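Local coordinates for protein apical membrane antigen AMA1 (Toxoplasma gondii ME49, PDB 4YIV) that plays an essential part in host cell invasion as a microneme protein of the moving junction; this chain is an engineered piece lacking the DII loop, at residues L41-E46 against Y52-G57; T153-P158 against Y172-L177; N12-N17 against T22-F27. One frame throughout, in Å; residues are numbered along the deposited sequence.

Interaction 1 (L41-E46 against Y52-G57); sequences LGQDKE and YREPAG. With CO (cobalt (II) ion), chain G.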
loop_
_atom_site.group_PDB
_atom_site.type_symbol
_atom_site.label_atom_id
_atom_site.label_comp_id
_atom_site.label_asym_id
_atom_site.label_seq_id
_atom_site.Cartn_x
_atom_site.Cartn_y
_atom_site.Cartn_z
ATOM N N LEU A 41 -2.345 11.505 -2.658
ATOM C CA LEU A 41 -2.578 12.943 -2.362
ATOM C C LEU A 41 -4.073 13.249 -2.466
ATOM O O LEU A 41 -4.497 14.093 -3.259
ATOM C CB LEU A 41 -1.763 13.815 -3.319
ATOM C CG LEU A 41 -0.250 13.676 -3.128
ATOM C CD1 LEU A 41 0.454 14.424 -4.271
ATOM C CD2 LEU A 41 0.207 14.224 -1.799
ATOM N N GLY A 42 -4.877 12.502 -1.712
ATOM C CA GLY A 42 -6.321 12.502 -1.904
ATOM C C GLY A 42 -7.042 13.687 -1.278
ATOM O O GLY A 42 -8.202 13.933 -1.599
ATOM N N GLN A 43 -6.362 14.423 -0.407
ATOM C CA GLN A 43 -6.967 15.562 0.306
ATOM C C GLN A 43 -6.153 16.844 0.188
ATOM O O GLN A 43 -5.049 16.871 -0.368
ATOM C CB GLN A 43 -7.163 15.217 1.810
ATOM C CG GLN A 43 -8.444 14.405 2.047
ATOM C CD GLN A 43 -8.544 13.637 3.373
ATOM O OE1 GLN A 43 -9.450 12.823 3.527
ATOM N NE2 GLN A 43 -7.635 13.876 4.311
ATOM N N ASP A 44 -6.694 17.916 0.763
ATOM C CA ASP A 44 -6.015 19.201 0.774
ATOM C C ASP A 44 -6.313 19.867 2.092
ATOM O O ASP A 44 -7.464 19.858 2.530
ATOM C CB ASP A 44 -6.480 20.102 -0.372
ATOM C CG ASP A 44 -6.365 19.428 -1.728
ATOM O OD1 ASP A 44 -7.309 18.699 -2.092
ATOM O OD2 ASP A 44 -5.318 19.631 -2.383
ATOM N N LYS A 45 -5.304 20.453 2.715
ATOM C CA LYS A 45 -5.496 21.100 4.006
ATOM C C LYS A 45 -4.677 22.362 4.038
ATOM O O LYS A 45 -3.631 22.441 3.407
ATOM C CB LYS A 45 -5.091 20.187 5.157
ATOM C CG LYS A 45 -5.887 18.891 5.239
ATOM C CD LYS A 45 -7.294 19.165 5.708
ATOM C CE LYS A 45 -8.178 17.953 5.659
ATOM N NZ LYS A 45 -7.588 16.790 6.305
ATOM N N GLU A 46 -5.172 23.349 4.771
ATOM C CA GLU A 46 -4.544 24.659 4.874
ATOM C C GLU A 46 -3.535 24.810 6.009
ATOM O O GLU A 46 -3.821 24.486 7.164
ATOM C CB GLU A 46 -5.667 25.694 5.028
ATOM C CG GLU A 46 -5.194 27.110 4.865
ATOM C CD GLU A 46 -6.304 28.098 5.129
ATOM O OE1 GLU A 46 -7.434 27.873 4.619
ATOM O OE2 GLU A 46 -6.052 29.071 5.874
ATOM N N TYR A 52 -2.329 22.791 0.881
ATOM C CA TYR A 52 -1.345 21.738 0.560
ATOM C C TYR A 52 -2.034 20.410 0.311
ATOM O O TYR A 52 -3.002 20.029 0.983
ATOM C CB TYR A 52 -0.311 21.574 1.678
ATOM C CG TYR A 52 0.612 22.751 1.859
ATOM C CD1 TYR A 52 1.700 22.929 1.034
ATOM C CD2 TYR A 52 0.385 23.684 2.855
ATOM C CE1 TYR A 52 2.534 24.006 1.184
ATOM C CE2 TYR A 52 1.220 24.755 3.035
ATOM C CZ TYR A 52 2.294 24.919 2.186
ATOM O OH TYR A 52 3.138 25.980 2.341
ATOM N N ARG A 53 -1.536 19.691 -0.678
ATOM C CA ARG A 53 -2.043 18.383 -0.941
ATOM C C ARG A 53 -1.606 17.407 0.193
ATOM O O ARG A 53 -0.445 17.402 0.649
ATOM C CB ARG A 53 -1.555 17.875 -2.301
ATOM C CG ARG A 53 -1.856 18.797 -3.496
ATOM C CD ARG A 53 -1.668 18.046 -4.826
ATOM N NE ARG A 53 -2.766 17.106 -5.014
ATOM C CZ ARG A 53 -2.795 16.187 -5.969
ATOM N NH1 ARG A 53 -1.801 16.113 -6.837
ATOM N NH2 ARG A 53 -3.820 15.378 -6.073
ATOM N N GLU A 54 -2.547 16.573 0.610
ATOM C CA GLU A 54 -2.407 15.759 1.825
ATOM C C GLU A 54 -2.692 14.297 1.507
ATOM O O GLU A 54 -3.750 13.979 0.934
ATOM C CB GLU A 54 -3.374 16.258 2.913
ATOM C CG GLU A 54 -3.228 15.538 4.264
ATOM C CD GLU A 54 -4.410 15.760 5.193
ATOM O OE1 GLU A 54 -5.567 15.787 4.725
ATOM O OE2 GLU A 54 -4.173 15.928 6.403
ATOM N N PRO A 55 -1.772 13.402 1.876
ATOM C CA PRO A 55 -2.151 11.997 1.722
ATOM C C PRO A 55 -3.362 11.628 2.591
ATOM O O PRO A 55 -3.484 12.155 3.693
ATOM C CB PRO A 55 -0.902 11.246 2.184
ATOM C CG PRO A 55 0.241 12.240 1.949
ATOM C CD PRO A 55 -0.372 13.542 2.333
ATOM N N ALA A 56 -4.193 10.726 2.092
ATOM C CA ALA A 56 -5.524 10.500 2.665
ATOM C C ALA A 56 -5.983 9.063 2.731
ATOM O O ALA A 56 -7.071 8.768 3.261
ATOM C CB ALA A 56 -6.545 11.293 1.834
ATOM N N GLY A 57 -5.230 8.174 2.113
ATOM C CA GLY A 57 -5.675 6.800 1.920
ATOM C C GLY A 57 -5.798 6.087 3.261
ATOM O O GLY A 57 -5.052 6.386 4.197
HETATM CO CO CO G . -6.621 17.996 -4.164
HETATM O O HOH W 1 -5.114 16.532 -3.088
HETATM O O HOH W 2 -9.268 10.071 4.288
#
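L41-E46 and Y52-G57 are arms of a beta hairpin made by strands 43-47 and 50-54. It carries a classic beta bulge, where G42 and Q43 both face E54. Q43 and E54 form a hydrogen-bonded antiparallel pair: Q43 N donates to E54 O at 3.0 Å, and E54 N to Q43 O at 2.7 Å. K45 and Y52 make the other hydrogen-bonded pair. D44 and R53, a non-hydrogen-bonded pair, lie between them.

On the face of Q43, K45 and E54, two donors grip one carboxylate oxygen. E54 CG lies opposite its backbone N (chi1 -176°), and its extended chain carries OE1 to both donors. K45 NZ meets the syn lone pair of E54 OE1 at 2.8 Å in a salt bridge. Q43 NE2 comes to the same OE1 from above the carboxylate plane, at 2.8 Å. A56 CB packs against Q43 CD at 3.4 Å.

D44 and R53 point to the other face. L41 CB sits 3.6 Å above the centre of the R53 guanidinium. D44 OD1 binds a cobalt ion at 2.3 Å, and H292 is a second ligand. A water on this metal accepts from R53 NE.

R53 NH1 bonds to D279 O, and E54 OE2 bonds to Y216 OH and to the backbone N of R156. The side chains of Y52 and E54 rest on Y155, in the loop between helix 132-141 and strand 159-162.

Interaction 2 (T153-P158 against Y172-L177); sequences TKYRYP and YVSMQL. With GOL (glycerol), chain K.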
loop_
_atom_site.group_PDB
_atom_site.type_symbol
_atom_site.label_atom_id
_atom_site.label_comp_id
_atom_site.label_asym_id
_atom_site.label_seq_id
_atom_site.Cartn_x
_atom_site.Cartn_y
_atom_site.Cartn_z
ATOM N N THR A 153 -2.980 22.939 12.996
ATOM C CA THR A 153 -3.745 22.894 11.753
ATOM C C THR A 153 -4.476 21.570 11.650
ATOM O O THR A 153 -4.403 20.730 12.566
ATOM C CB THR A 153 -2.813 23.099 10.508
ATOM O OG1 THR A 153 -2.013 21.925 10.296
ATOM C CG2 THR A 153 -1.879 24.308 10.707
ATOM N N LYS A 154 -5.178 21.367 10.536
ATOM C CA LYS A 154 -5.785 20.082 10.223
ATOM C C LYS A 154 -4.964 19.242 9.218
ATOM O O LYS A 154 -5.453 18.218 8.730
ATOM C CB LYS A 154 -7.184 20.292 9.682
ATOM C CG LYS A 154 -8.130 20.977 10.703
ATOM C CD LYS A 154 -9.590 20.616 10.463
ATOM C CE LYS A 154 -10.528 21.434 11.347
ATOM N NZ LYS A 154 -11.957 21.050 11.118
ATOM N N TYR A 155 -3.727 19.665 8.936
ATOM C CA TYR A 155 -2.851 18.922 8.018
ATOM C C TYR A 155 -2.186 17.817 8.824
ATOM O O TYR A 155 -1.570 18.099 9.853
ATOM C CB TYR A 155 -1.770 19.815 7.394
ATOM C CG TYR A 155 -1.063 19.109 6.244
ATOM C CD1 TYR A 155 -0.085 18.140 6.485
ATOM C CD2 TYR A 155 -1.430 19.351 4.932
ATOM C CE1 TYR A 155 0.533 17.471 5.442
ATOM C CE2 TYR A 155 -0.824 18.688 3.884
ATOM C CZ TYR A 155 0.153 17.727 4.156
ATOM O OH TYR A 155 0.773 17.019 3.155
ATOM N N ARG A 156 -2.295 16.579 8.363
ATOM C CA ARG A 156 -1.636 15.465 9.027
ATOM C C ARG A 156 -0.592 14.809 8.107
ATOM O O ARG A 156 -0.875 14.483 6.945
ATOM C CB ARG A 156 -2.678 14.434 9.477
ATOM C CG ARG A 156 -3.641 14.957 10.476
ATOM C CD ARG A 156 -4.704 13.922 10.732
ATOM N NE ARG A 156 -5.570 14.286 11.844
ATOM C CZ ARG A 156 -6.642 15.073 11.759
ATOM N NH1 ARG A 156 -7.016 15.615 10.592
ATOM N NH2 ARG A 156 -7.344 15.312 12.857
ATOM N N TYR A 157 0.620 14.641 8.627
ATOM C CA TYR A 157 1.705 14.038 7.867
ATOM C C TYR A 157 1.516 12.541 7.709
ATOM O O TYR A 157 0.961 11.886 8.617
ATOM C CB TYR A 157 3.043 14.274 8.563
ATOM C CG TYR A 157 3.354 15.705 8.832
ATOM C CD1 TYR A 157 3.720 16.582 7.800
ATOM C CD2 TYR A 157 3.309 16.183 10.123
ATOM C CE1 TYR A 157 4.011 17.911 8.083
ATOM C CE2 TYR A 157 3.603 17.482 10.414
ATOM C CZ TYR A 157 3.958 18.350 9.401
ATOM O OH TYR A 157 4.249 19.664 9.736
ATOM N N PRO A 158 2.008 11.984 6.585
ATOM C CA PRO A 158 2.029 10.531 6.432
ATOM C C PRO A 158 3.106 9.897 7.326
ATOM O O PRO A 158 3.936 10.600 7.936
ATOM C CB PRO A 158 2.299 10.345 4.938
ATOM C CG PRO A 158 3.168 11.533 4.584
ATOM C CD PRO A 158 2.606 12.669 5.415
ATOM N N TYR A 172 7.692 14.736 7.552
ATOM C CA TYR A 172 7.463 16.143 7.280
ATOM C C TYR A 172 7.328 16.428 5.775
ATOM O O TYR A 172 6.573 17.306 5.379
ATOM C CB TYR A 172 8.592 16.948 7.872
ATOM C CG TYR A 172 8.438 18.444 7.688
ATOM C CD1 TYR A 172 7.577 19.177 8.495
ATOM C CD2 TYR A 172 9.133 19.112 6.695
ATOM C CE1 TYR A 172 7.432 20.525 8.338
ATOM C CE2 TYR A 172 8.997 20.477 6.523
ATOM C CZ TYR A 172 8.140 21.177 7.355
ATOM O OH TYR A 172 7.977 22.531 7.202
ATOM N N VAL A 173 8.058 15.680 4.947
ATOM C CA VAL A 173 7.901 15.766 3.493
ATOM C C VAL A 173 6.853 14.748 3.071
ATOM O O VAL A 173 7.074 13.557 3.191
ATOM C CB VAL A 173 9.226 15.511 2.757
ATOM C CG1 VAL A 173 9.043 15.567 1.250
ATOM C CG2 VAL A 173 10.254 16.527 3.155
ATOM N N SER A 174 5.700 15.226 2.607
ATOM C CA SER A 174 4.610 14.351 2.228
ATOM C C SER A 174 4.623 14.144 0.731
ATOM O O SER A 174 3.819 13.404 0.195
ATOM C CB SER A 174 3.282 14.946 2.668
ATOM O OG SER A 174 3.230 16.257 2.143
ATOM N N MET A 175 5.539 14.812 0.034
ATOM C CA MET A 175 5.698 14.550 -1.405
ATOM C C MET A 175 6.170 13.129 -1.608
ATOM O O MET A 175 6.858 12.565 -0.745
ATOM C CB MET A 175 6.706 15.513 -2.049
ATOM C CG MET A 175 6.286 16.963 -1.928
ATOM S SD MET A 175 7.362 18.052 -2.891
ATOM C CE MET A 175 8.860 18.060 -1.902
ATOM N N GLN A 176 5.787 12.550 -2.741
ATOM C CA GLN A 176 6.151 11.165 -3.048
ATOM C C GLN A 176 6.844 10.955 -4.410
ATOM O O GLN A 176 7.528 9.935 -4.631
ATOM C CB GLN A 176 4.904 10.315 -2.965
ATOM C CG GLN A 176 4.422 10.157 -1.497
ATOM C CD GLN A 176 2.902 10.010 -1.427
ATOM O OE1 GLN A 176 2.333 8.981 -1.807
ATOM N NE2 GLN A 176 2.235 11.086 -1.035
ATOM N N LEU A 177 6.665 11.913 -5.323
ATOM C CA LEU A 177 7.242 11.827 -6.660
ATOM C C LEU A 177 7.623 13.211 -7.144
ATOM O O LEU A 177 6.817 14.127 -7.092
ATOM C CB LEU A 177 6.253 11.217 -7.630
ATOM C CG LEU A 177 6.673 11.079 -9.103
ATOM C CD1 LEU A 177 7.743 10.102 -9.247
ATOM C CD2 LEU A 177 5.503 10.618 -9.957
HETATM C C1 GOL K . 3.382 21.257 4.435
HETATM O O1 GOL K . 2.822 21.099 5.728
HETATM C C2 GOL K . 3.354 19.933 3.702
HETATM O O2 GOL K . 3.890 20.164 2.400
HETATM C C3 GOL K . 4.255 18.994 4.479
HETATM O O3 GOL K . 4.012 17.653 4.127
#
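The nearest CA atoms across these irregular loops are those of Y157 and Y172 and of P158 and S174, 6.2 Å apart in each pair.

The side chains of Y157 and Y172 run side by side in the same direction. Their rings are oblique, planes 40° and centroids 5.6 Å apart. Y157 OH touches Y172 CE1 at 3.6 Å. P158 CD packs on S174 CB, also at 3.6 Å.

S174 OG lies between its own backbone N and carbonyl carbon (chi1 53°). There it approaches the edge of the Y155 ring, 2.8 Å from Y155 OH, which also bonds to R53 O. A glycerol, probably from the crystallisation liquor, shares this spot. Its O3 is unusually close to S174 OG, at 2.5 Å; either could be the donor. O3 also bonds weakly to Y172 O. Glycerol O1 stands over one face of the Y155 ring. Q176 NE2 donates almost straight to S174 O at 3.1 Å, which holds the Q176 side chain against its own loop.

The first segment leads into strand 159-162 and the second follows strand 167-170, neighbours in a five-stranded antiparallel sheet. P158 and Q176 touch Y212 of strand 210-213, while Y155 leans on strand 43-47.

Interaction 3 (N12-N17 against T22-F27); sequences NPFQAN and TFMERF. With CO (cobalt (II) ion), chain I.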
loop_
_atom_site.group_PDB
_atom_site.type_symbol
_atom_site.label_atom_id
_atom_site.label_comp_id
_atom_site.label_asym_id
_atom_site.label_seq_id
_atom_site.Cartn_x
_atom_site.Cartn_y
_atom_site.Cartn_z
ATOM N N ASN A 12 -22.979 -16.367 -7.468
ATOM C CA ASN A 12 -21.578 -16.195 -7.096
ATOM C C ASN A 12 -21.356 -16.643 -5.658
ATOM O O ASN A 12 -21.854 -16.001 -4.728
ATOM C CB ASN A 12 -21.164 -14.734 -7.248
ATOM C CG ASN A 12 -19.681 -14.506 -6.957
ATOM O OD1 ASN A 12 -18.924 -15.440 -6.658
ATOM N ND2 ASN A 12 -19.258 -13.259 -7.083
ATOM N N PRO A 13 -20.604 -17.737 -5.463
ATOM C CA PRO A 13 -20.412 -18.203 -4.084
ATOM C C PRO A 13 -19.694 -17.182 -3.192
ATOM O O PRO A 13 -19.945 -17.141 -1.985
ATOM C CB PRO A 13 -19.567 -19.471 -4.255
ATOM C CG PRO A 13 -18.940 -19.353 -5.602
ATOM C CD PRO A 13 -19.903 -18.581 -6.443
ATOM N N PHE A 14 -18.831 -16.364 -3.792
ATOM C CA PHE A 14 -18.045 -15.382 -3.042
ATOM C C PHE A 14 -18.834 -14.158 -2.639
ATOM O O PHE A 14 -18.328 -13.301 -1.917
ATOM C CB PHE A 14 -16.816 -14.983 -3.843
ATOM C CG PHE A 14 -15.903 -16.133 -4.122
ATOM C CD1 PHE A 14 -14.923 -16.483 -3.217
ATOM C CD2 PHE A 14 -16.043 -16.881 -5.268
ATOM C CE1 PHE A 14 -14.091 -17.537 -3.457
ATOM C CE2 PHE A 14 -15.206 -17.942 -5.521
ATOM C CZ PHE A 14 -14.230 -18.274 -4.618
ATOM N N GLN A 15 -20.075 -14.081 -3.101
ATOM C CA GLN A 15 -21.011 -13.062 -2.636
ATOM C C GLN A 15 -22.189 -13.727 -1.915
ATOM O O GLN A 15 -23.025 -13.054 -1.309
ATOM C CB GLN A 15 -21.504 -12.208 -3.799
ATOM C CG GLN A 15 -20.384 -11.508 -4.553
ATOM C CD GLN A 15 -19.467 -10.681 -3.637
ATOM O OE1 GLN A 15 -18.249 -10.925 -3.561
ATOM N NE2 GLN A 15 -20.050 -9.696 -2.946
ATOM N N ALA A 16 -22.218 -15.057 -1.970
ATOM C CA ALA A 16 -23.313 -15.835 -1.414
ATOM C C ALA A 16 -23.449 -15.629 0.089
ATOM O O ALA A 16 -24.438 -15.063 0.557
ATOM C CB ALA A 16 -23.107 -17.319 -1.727
ATOM N N ASN A 17 -22.463 -16.106 0.842
ATOM C CA ASN A 17 -22.494 -15.977 2.288
ATOM C C ASN A 17 -21.602 -14.863 2.780
ATOM O O ASN A 17 -20.574 -14.541 2.174
ATOM C CB ASN A 17 -22.084 -17.273 2.952
ATOM C CG ASN A 17 -20.674 -17.626 2.662
ATOM O OD1 ASN A 17 -19.752 -17.079 3.253
ATOM N ND2 ASN A 17 -20.485 -18.545 1.741
ATOM N N THR A 22 -17.471 -10.722 3.252
ATOM C CA THR A 22 -16.637 -9.939 4.149
ATOM C C THR A 22 -15.173 -10.113 3.773
ATOM O O THR A 22 -14.422 -9.149 3.734
ATOM C CB THR A 22 -16.851 -10.355 5.608
ATOM O OG1 THR A 22 -18.216 -10.101 5.982
ATOM C CG2 THR A 22 -15.937 -9.572 6.514
ATOM N N PHE A 23 -14.778 -11.348 3.482
ATOM C CA PHE A 23 -13.395 -11.631 3.137
ATOM C C PHE A 23 -13.025 -10.923 1.842
ATOM O O PHE A 23 -11.983 -10.261 1.769
ATOM C CB PHE A 23 -13.165 -13.136 3.013
ATOM C CG PHE A 23 -11.843 -13.511 2.387
ATOM C CD1 PHE A 23 -10.669 -13.499 3.126
ATOM C CD2 PHE A 23 -11.787 -13.879 1.054
ATOM C CE1 PHE A 23 -9.457 -13.841 2.537
ATOM C CE2 PHE A 23 -10.587 -14.233 0.455
ATOM C CZ PHE A 23 -9.420 -14.212 1.190
ATOM N N MET A 24 -13.886 -11.032 0.834
ATOM C CA MET A 24 -13.611 -10.429 -0.467
ATOM C C MET A 24 -13.601 -8.910 -0.447
ATOM O O MET A 24 -12.959 -8.290 -1.307
ATOM C CB MET A 24 -14.623 -10.893 -1.504
ATOM C CG MET A 24 -14.492 -12.349 -1.896
ATOM S SD MET A 24 -12.887 -12.821 -2.560
ATOM C CE MET A 24 -12.885 -11.844 -4.061
ATOM N N GLU A 25 -14.327 -8.310 0.497
ATOM C CA GLU A 25 -14.331 -6.852 0.674
ATOM C C GLU A 25 -12.915 -6.262 0.838
ATOM O O GLU A 25 -12.625 -5.168 0.360
ATOM C CB GLU A 25 -15.170 -6.471 1.905
ATOM C CG GLU A 25 -16.623 -6.144 1.610
ATOM C CD GLU A 25 -16.884 -4.650 1.413
ATOM O OE1 GLU A 25 -16.664 -3.863 2.352
ATOM O OE2 GLU A 25 -17.338 -4.254 0.322
ATOM N N ARG A 26 -12.019 -7.004 1.471
ATOM C CA ARG A 26 -10.701 -6.467 1.763
ATOM C C ARG A 26 -9.921 -6.129 0.501
ATOM O O ARG A 26 -8.901 -5.425 0.570
ATOM C CB ARG A 26 -9.906 -7.439 2.632
ATOM C CG ARG A 26 -9.403 -8.645 1.935
ATOM C CD ARG A 26 -8.852 -9.676 2.910
ATOM N NE ARG A 26 -9.746 -9.883 4.044
ATOM C CZ ARG A 26 -9.478 -10.657 5.091
ATOM N NH1 ARG A 26 -8.323 -11.331 5.162
ATOM N NH2 ARG A 26 -10.386 -10.755 6.057
ATOM N N PHE A 27 -10.383 -6.625 -0.645
ATOM C CA PHE A 27 -9.663 -6.399 -1.886
ATOM C C PHE A 27 -10.161 -5.190 -2.643
ATOM O O PHE A 27 -9.612 -4.846 -3.689
ATOM C CB PHE A 27 -9.746 -7.629 -2.765
ATOM C CG PHE A 27 -9.079 -8.826 -2.162
ATOM C CD1 PHE A 27 -7.721 -8.827 -1.950
ATOM C CD2 PHE A 27 -9.821 -9.932 -1.754
ATOM C CE1 PHE A 27 -7.091 -9.914 -1.376
ATOM C CE2 PHE A 27 -9.203 -11.019 -1.180
ATOM C CZ PHE A 27 -7.843 -11.021 -0.993
HETATM CO CO CO I . -17.118 -1.815 3.055
HETATM O O HOH W 3 -19.242 -2.609 2.038
HETATM O O HOH W 4 -18.870 -0.876 3.716
HETATM O O HOH W 5 -16.546 -0.679 4.770
#
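F14 and M24 face each other between the short, weakly bonded helix 13-16 and helix 18-25. Both CB atoms point at the opposite segment. The closest side-chain approach is F14 CB to M24 CG at 4.0 Å, and M24 CG is equally near F14 O. The methionine chain then folds. Its chi2 of -58° brings SD beside the phenylalanine, 5.2 Å from the centroid of the F14 ring. Its chi3 of -65° sets only the methyl CE. The sulfur stands 52° off the ring normal, so this Met-aromatic contact is oblique. The Q15 side chain crosses that of M24 at about a right angle and comes near M24 CB.

Each helix start is capped. N12 OD1 accepts from F14 N at 3.0 Å, which makes N12 the N-cap of the first helix. The donor stands above the plane of the N12 amide rather than within it. The same OD1 lies in the plane of the F14 ring, at its edge. N17 caps the second helix through OD1, which accepts from M20 N.

E25 points to a separate site. Its OE1 binds a cobalt ion at 2.2 Å, with H31 NE2 and three waters as further ligands, and is hydrogen-bonded to H32.

Strand 322-326 meets both F14 and M24, through L323. No hydrogen bond crosses between the two segments. Their direct contact thus depends on apolar and sulfur-aromatic packing, while polar bonds hold each helix start and the metal lies off to one side of this packing.

The contacts come in the order interaction 3, interaction 1, interaction 2 along the chain. Interactions 1 and 2 are neighbours, with centres about 8 Å apart. They touch directly, through R53 and E54 on one side and the loop with Y155 and R156 on the other. The hairpin 43-54 is thereby fastened to the loop that enters the five-stranded sheet containing strand 159-162. Interaction 3 stands apart, its centre about 31 Å from that of interaction 1 and about 34 Å from that of interaction 2. It packs on strand 322-326, on the opposite side of the chain's centre from interaction 2. The chain between helix 18-25 and strand 43-47 joins these two distant parts of the fold.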